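Local structure of endoglucanase (Uncultured bacterium, 3X17) at residues A[147-150]-A[151-154]; A[173-177]-A[178-182]; A[412-415]-A[416-419]. The protein hydrolyses internal beta-1,4-glucosidic bonds of cellulose as a family 9 endoglucanase that carries an N-terminal Ig-like domain. All coordinates share one frame; numbering follows the deposited sequence.

In the fold
Contacts 1 and 2 build one site from two successive loops, whereas contact 3 illustrates the scaffold on the far side of the chain's centre. The centres of contacts 1 and 2 lie 12 Å apart, and both touch the same zinc ion: residues 147-150 supply Asp148 and His149, residues 173-177 supply His175, and Cys132 completes the set. A salt bridge of 2.8 Å between Asp152 OD2 and Lys182 NZ ties the loops a second time. Contact 2 also holds the paired aspartates Asp176 and Asp179, probably part of the active site. Contact 3 is remote, its nearest atoms about 24 Å from those of contact 2 and about 36 Å from those of contact 1.

Contact 1: residues A[147-150]-A[151-154]; sequences LDHH and EDGY. With ZN (zinc ion), chain C.
His150 and Glu151 occupy the two central positions of a type I beta turn running from His149 to Asp152, a compact example of how a reverse turn can present a metal ligand. Both side chains are exposed. Glu151 bends at its second torsion (chi2 -52°), which folds the carboxylate back until OE2 lies near the plane of the His150 ring, at its edge, 3.7 Å from ND1. This is a loose approach, with the two planes steeply inclined.

Asp152 and His149, the buried ends of the turn, are held by more bonds. Asp152 N donates to His149 O over 3.3 Å, closing the turn. The Asp152 carboxylate tucks beside the same residue, its OD2 3.4 Å from His149 CB, and lies only 21° from the plane of the imidazole. The His149 ring swings to the side of its backbone N (chi1 -63°), bringing ND1 to 2.1 Å from the zinc ion. Asp148 OD2 binds the same ion at 1.9 Å, and Cys132 and His175 complete the site. With the zinc ion at ND1 and Asp261 OD2 at NE2, both ring nitrogens are engaged, which should hold the imidazole's rotation.

Asp152 is buried, and its two oxygens are divided between Lys182 at OD2 and Arg265 at OD1. A leucine here would probably leave Arg265 and Lys182 without this carboxylate partner and remove the oxygens that pack against His149 CB.

A cis peptide follows before Gly153, and the chain then enters strand 154-155, having come from strand 144-145. Tyr154 pairs through its backbone with Arg265 and Val267, so the turn leads directly into an outer strand of a four-stranded sheet, running parallel to strand 265-271.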
# COMPACT_ATOMS: atom_id res chain seq x y z
N LEU A 147 0.47 -17.17 21.15
CA LEU A 147 0.20 -17.89 19.93
C LEU A 147 -1.24 -17.80 19.53
O LEU A 147 -2.10 -18.13 20.29
CB LEU A 147 0.54 -19.34 20.13
CG LEU A 147 1.07 -20.17 18.98
CD1 LEU A 147 0.68 -21.59 19.10
CD2 LEU A 147 0.70 -19.65 17.67
N ASP A 148 -1.50 -17.39 18.31
CA ASP A 148 -2.89 -17.23 17.83
C ASP A 148 -3.18 -18.18 16.68
O ASP A 148 -2.34 -18.38 15.80
CB ASP A 148 -3.10 -15.80 17.35
CG ASP A 148 -2.06 -15.37 16.31
OD1 ASP A 148 -0.84 -15.60 16.53
OD2 ASP A 148 -2.45 -14.86 15.24
N HIS A 149 -4.42 -18.65 16.60
CA HIS A 149 -4.92 -19.21 15.35
C HIS A 149 -3.99 -20.33 14.93
O HIS A 149 -3.82 -20.61 13.73
CB HIS A 149 -5.00 -18.14 14.25
CG HIS A 149 -5.97 -17.03 14.56
ND1 HIS A 149 -5.59 -15.71 14.61
CD2 HIS A 149 -7.28 -17.07 14.92
CE1 HIS A 149 -6.64 -14.96 14.93
NE2 HIS A 149 -7.67 -15.76 15.14
N HIS A 150 -3.50 -21.06 15.92
CA HIS A 150 -2.74 -22.27 15.65
C HIS A 150 -3.57 -23.41 15.05
O HIS A 150 -3.01 -24.42 14.61
CB HIS A 150 -2.02 -22.75 16.90
CG HIS A 150 -0.95 -23.77 16.62
ND1 HIS A 150 -1.15 -25.12 16.77
CD2 HIS A 150 0.28 -23.63 16.08
CE1 HIS A 150 -0.05 -25.77 16.43
NE2 HIS A 150 0.84 -24.88 16.00
N GLU A 151 -4.90 -23.26 15.04
CA GLU A 151 -5.75 -24.30 14.42
C GLU A 151 -6.17 -24.01 12.97
O GLU A 151 -7.10 -24.64 12.46
CB GLU A 151 -6.96 -24.63 15.31
CG GLU A 151 -6.61 -25.15 16.71
CD GLU A 151 -5.62 -26.33 16.66
OE1 GLU A 151 -5.90 -27.29 15.91
OE2 GLU A 151 -4.57 -26.27 17.34
N ASP A 152 -5.52 -23.05 12.31
CA ASP A 152 -5.92 -22.65 10.94
C ASP A 152 -5.53 -23.77 9.98
O ASP A 152 -4.35 -24.12 9.92
CB ASP A 152 -5.15 -21.38 10.51
CG ASP A 152 -5.65 -20.09 11.18
OD1 ASP A 152 -6.68 -20.13 11.90
OD2 ASP A 152 -5.01 -19.03 10.99
N GLY A 153 -6.45 -24.34 9.19
CA GLY A 153 -7.89 -24.27 9.39
C GLY A 153 -8.57 -25.46 8.70
O GLY A 153 -7.91 -26.37 8.20
N TYR A 154 -9.89 -25.47 8.70
CA TYR A 154 -10.65 -26.64 8.27
C TYR A 154 -11.31 -26.33 6.93
O TYR A 154 -11.90 -25.27 6.76
CB TYR A 154 -11.73 -26.97 9.32
CG TYR A 154 -11.14 -27.45 10.62
CD1 TYR A 154 -10.66 -26.55 11.57
CD2 TYR A 154 -10.85 -28.81 10.81
CE1 TYR A 154 -10.09 -26.98 12.76
CE2 TYR A 154 -10.27 -29.25 11.98
CZ TYR A 154 -9.86 -28.34 12.94
OH TYR A 154 -9.22 -28.80 14.07
ZN ZN C . -3.79 -14.94 13.86

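Contact 2: residues A[173-177]-A[178-182]; sequences GWHDA and GDYGK. With ZN (zinc ion), chain C.
Tyr180 sets its ring edge against one face of the His175 imidazole, an edge-to-face aromatic pair within a tight loop. Tyr180 CD1 stands 3.4 Å above the centre of that face, and the planes meet at 53°. The histidine's NE2 is bound to the zinc ion at 2.1 Å, so Tyr180 backs a first-shell ligand; the tyrosine is itself anchored through its hydroxyl to Ile256 O.

Direct hydrogen bonding inside the loop is modest. Asp176 N reaches Gly181 O at 3.0 Å, a weak bond because of its angle of 133°, and Gly181 N makes another weak one to Asp179 OD2. The Asp179 carboxylate is held over its own backbone, with CG between N and the carbonyl carbon (chi1 62°); there a side chain at position 181 would collide with OD2, which fits the glycine found.

Two waters add further links. One molecule donates to Asp176 OD2 at 2.7 Å and to Asp179 OD1 at 2.9 Å, joining two carboxylates that do not touch. A second donates to both Ala177 O and Asp179 O. Outside the loop, Thr186 and Tyr331 hold the oxygens of Asp176, and Tyr183 binds Asp179 OD2.

His175, directly before Asp176, ties this end of the loop to the zinc ion. The sequence Asp-Ala-Gly-Asp at 176-179 matches a signature of glycoside hydrolase family 9, whose aspartates, in relatives, serve to hold and activate the attacking water; Asp176 and Asp179 probably do the same here. The water bridging them is consistent with that chemistry.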
# COMPACT_ATOMS: atom_id res chain seq x y z
N GLY A 173 1.19 -16.65 7.78
CA GLY A 173 0.68 -15.51 7.00
C GLY A 173 0.44 -14.25 7.83
O GLY A 173 0.93 -14.14 8.97
N TRP A 174 -0.24 -13.28 7.23
CA TRP A 174 -0.51 -11.99 7.88
C TRP A 174 -1.98 -11.81 8.20
O TRP A 174 -2.82 -11.98 7.31
CB TRP A 174 -0.11 -10.82 6.96
CG TRP A 174 1.36 -10.78 6.55
CD1 TRP A 174 2.44 -10.79 7.38
CD2 TRP A 174 1.88 -10.76 5.21
NE1 TRP A 174 3.60 -10.77 6.63
CE2 TRP A 174 3.28 -10.72 5.30
CE3 TRP A 174 1.28 -10.70 3.94
CZ2 TRP A 174 4.12 -10.65 4.17
CZ3 TRP A 174 2.12 -10.61 2.80
CH2 TRP A 174 3.52 -10.60 2.94
N HIS A 175 -2.30 -11.34 9.41
CA HIS A 175 -3.61 -10.71 9.63
C HIS A 175 -3.80 -9.61 8.60
O HIS A 175 -2.88 -8.82 8.35
CB HIS A 175 -3.72 -10.13 11.04
CG HIS A 175 -3.63 -11.15 12.13
ND1 HIS A 175 -3.04 -10.88 13.34
CD2 HIS A 175 -3.99 -12.46 12.16
CE1 HIS A 175 -3.10 -11.96 14.10
NE2 HIS A 175 -3.67 -12.93 13.41
N ASP A 176 -4.97 -9.61 7.95
CA ASP A 176 -5.17 -8.84 6.72
C ASP A 176 -5.17 -7.36 7.01
O ASP A 176 -4.77 -6.54 6.18
CB ASP A 176 -6.50 -9.22 6.05
CG ASP A 176 -6.66 -8.58 4.65
OD1 ASP A 176 -5.85 -8.92 3.78
OD2 ASP A 176 -7.60 -7.75 4.42
N ALA A 177 -5.72 -6.98 8.17
CA ALA A 177 -6.13 -5.60 8.38
C ALA A 177 -6.34 -5.35 9.85
O ALA A 177 -5.46 -5.64 10.65
CB ALA A 177 -7.42 -5.33 7.59
N GLY A 178 -7.51 -4.84 10.23
CA GLY A 178 -7.88 -4.80 11.63
C GLY A 178 -8.65 -6.02 12.13
O GLY A 178 -9.03 -6.08 13.31
N ASP A 179 -8.99 -6.93 11.22
CA ASP A 179 -9.46 -8.24 11.61
C ASP A 179 -8.30 -9.22 11.56
O ASP A 179 -7.12 -8.82 11.43
CB ASP A 179 -10.58 -8.73 10.67
CG ASP A 179 -10.10 -8.88 9.24
OD1 ASP A 179 -9.34 -8.00 8.79
OD2 ASP A 179 -10.46 -9.87 8.57
N TYR A 180 -8.63 -10.50 11.64
CA TYR A 180 -7.61 -11.54 11.70
C TYR A 180 -7.76 -12.54 10.56
O TYR A 180 -7.00 -13.52 10.48
CB TYR A 180 -7.65 -12.29 13.04
CG TYR A 180 -7.42 -11.39 14.25
CD1 TYR A 180 -6.37 -10.48 14.28
CD2 TYR A 180 -8.23 -11.48 15.38
CE1 TYR A 180 -6.15 -9.65 15.37
CE2 TYR A 180 -7.99 -10.69 16.50
CZ TYR A 180 -6.96 -9.77 16.49
OH TYR A 180 -6.74 -8.94 17.59
N GLY A 181 -8.66 -12.25 9.64
CA GLY A 181 -8.77 -13.03 8.41
C GLY A 181 -7.50 -12.98 7.58
O GLY A 181 -6.70 -12.06 7.71
N LYS A 182 -7.24 -14.04 6.83
CA LYS A 182 -6.06 -14.10 5.97
C LYS A 182 -6.57 -14.40 4.57
O LYS A 182 -7.45 -15.22 4.38
CB LYS A 182 -5.12 -15.19 6.44
CG LYS A 182 -4.76 -15.09 7.95
CD LYS A 182 -3.66 -16.07 8.35
CE LYS A 182 -4.08 -17.52 8.14
NZ LYS A 182 -3.16 -18.46 8.91
ZN ZN C . -3.79 -14.94 13.86
O HOH W 1 -9.82 -7.59 5.91
O HOH W 2 -5.45 -7.25 12.97

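Contact 3: residues A[412-415]-A[416-419]; sequences SVFQ and TYEQ
Gln415 O is approached by two backbone N-H groups at the end of helix 396-418, from Glu418 and from Gln419, each a weak bond of 3.3 Å. The side chain of Gln419 passes the same oxygen, with CG 3.4 Å from Gln415 O, and runs alongside that of Gln415 in the same direction, the two amide planes nearly perpendicular. Two residues earlier the bonding is firmer: Tyr417 N donates to Val413 O over 3.0 Å, almost straight, at an angle of 163°. The contrast shows the regular i to i+4 ladder giving way to shorter steps, since Gln419 N also bonds weakly to Thr416 O as the chain leaves the helix.

Phe414 meets two later side chains, Tyr417 and Glu418, which both come to it from the same side of its ring plane. Its CG lies opposite the backbone N (chi1 -167°), which carries the ring toward the helix's C-terminal end, where CE1 meets Tyr417 CD2 at 3.6 Å. The rings are inclined at 41°. Across CZ from CE1, Phe414 CE2 lies 3.4 Å from Glu418 CD.

Beyond the segments, Phe414 and Tyr417 both rest on Ala461 of helix 456-469, Val413 and Phe414 meet Leu446 of helix 435-452, and Tyr417 OH bonds to Arg460. An aromatic pair on one turn, packed against neighbouring helices, is thus part of the helix packing of the (alpha/alpha)6 barrel.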
# COMPACT_ATOMS: atom_id res chain seq x y z
N SER A 412 -2.17 10.36 -17.35
CA SER A 412 -3.46 10.62 -16.69
C SER A 412 -3.33 10.85 -15.17
O SER A 412 -3.96 11.77 -14.65
CB SER A 412 -4.50 9.55 -17.01
OG SER A 412 -4.02 8.28 -16.62
N VAL A 413 -2.51 10.07 -14.47
CA VAL A 413 -2.30 10.35 -13.05
C VAL A 413 -1.81 11.80 -12.85
O VAL A 413 -2.37 12.54 -12.04
CB VAL A 413 -1.37 9.34 -12.35
CG1 VAL A 413 -1.04 9.82 -10.96
CG2 VAL A 413 -2.05 7.98 -12.27
N PHE A 414 -0.76 12.18 -13.57
CA PHE A 414 -0.17 13.50 -13.45
C PHE A 414 -1.17 14.63 -13.70
O PHE A 414 -1.18 15.62 -12.97
CB PHE A 414 1.02 13.66 -14.37
CG PHE A 414 1.86 14.88 -14.07
CD1 PHE A 414 2.65 14.92 -12.93
CD2 PHE A 414 1.73 16.04 -14.84
CE1 PHE A 414 3.37 16.07 -12.58
CE2 PHE A 414 2.45 17.19 -14.51
CZ PHE A 414 3.26 17.20 -13.38
N GLN A 415 -2.05 14.44 -14.68
CA GLN A 415 -3.09 15.42 -14.96
C GLN A 415 -4.06 15.62 -13.79
O GLN A 415 -4.50 16.75 -13.51
CB GLN A 415 -3.87 15.03 -16.21
CG GLN A 415 -5.27 15.61 -16.25
CD GLN A 415 -6.01 15.27 -17.55
OE1 GLN A 415 -7.21 15.51 -17.66
NE2 GLN A 415 -5.30 14.73 -18.52
N THR A 416 -4.44 14.52 -13.13
CA THR A 416 -5.27 14.64 -11.93
C THR A 416 -4.51 15.35 -10.82
O THR A 416 -5.03 16.24 -10.14
CB THR A 416 -5.79 13.27 -11.44
OG1 THR A 416 -6.40 12.57 -12.53
CG2 THR A 416 -6.84 13.45 -10.33
N TYR A 417 -3.25 14.99 -10.65
CA TYR A 417 -2.44 15.61 -9.62
C TYR A 417 -2.42 17.13 -9.81
O TYR A 417 -2.47 17.90 -8.84
CB TYR A 417 -1.02 15.04 -9.67
CG TYR A 417 0.07 15.93 -9.11
CD1 TYR A 417 0.32 15.97 -7.75
CD2 TYR A 417 0.90 16.66 -9.96
CE1 TYR A 417 1.34 16.78 -7.21
CE2 TYR A 417 1.97 17.41 -9.44
CZ TYR A 417 2.16 17.48 -8.06
OH TYR A 417 3.18 18.24 -7.53
N GLU A 418 -2.38 17.57 -11.07
CA GLU A 418 -2.31 19.00 -11.35
C GLU A 418 -3.64 19.68 -11.06
O GLU A 418 -3.67 20.86 -10.76
CB GLU A 418 -1.91 19.25 -12.80
CG GLU A 418 -0.47 18.84 -13.12
CD GLU A 418 0.09 19.59 -14.30
OE1 GLU A 418 -0.49 19.47 -15.42
OE2 GLU A 418 1.09 20.32 -14.11
N GLN A 419 -4.73 18.92 -11.09
CA GLN A 419 -6.04 19.46 -10.76
C GLN A 419 -6.31 19.53 -9.25
O GLN A 419 -7.42 19.84 -8.85
CB GLN A 419 -7.15 18.65 -11.44
CG GLN A 419 -7.14 18.78 -12.94
CD GLN A 419 -7.94 17.70 -13.66
OE1 GLN A 419 -8.42 17.94 -14.76
NE2 GLN A 419 -8.05 16.51 -13.07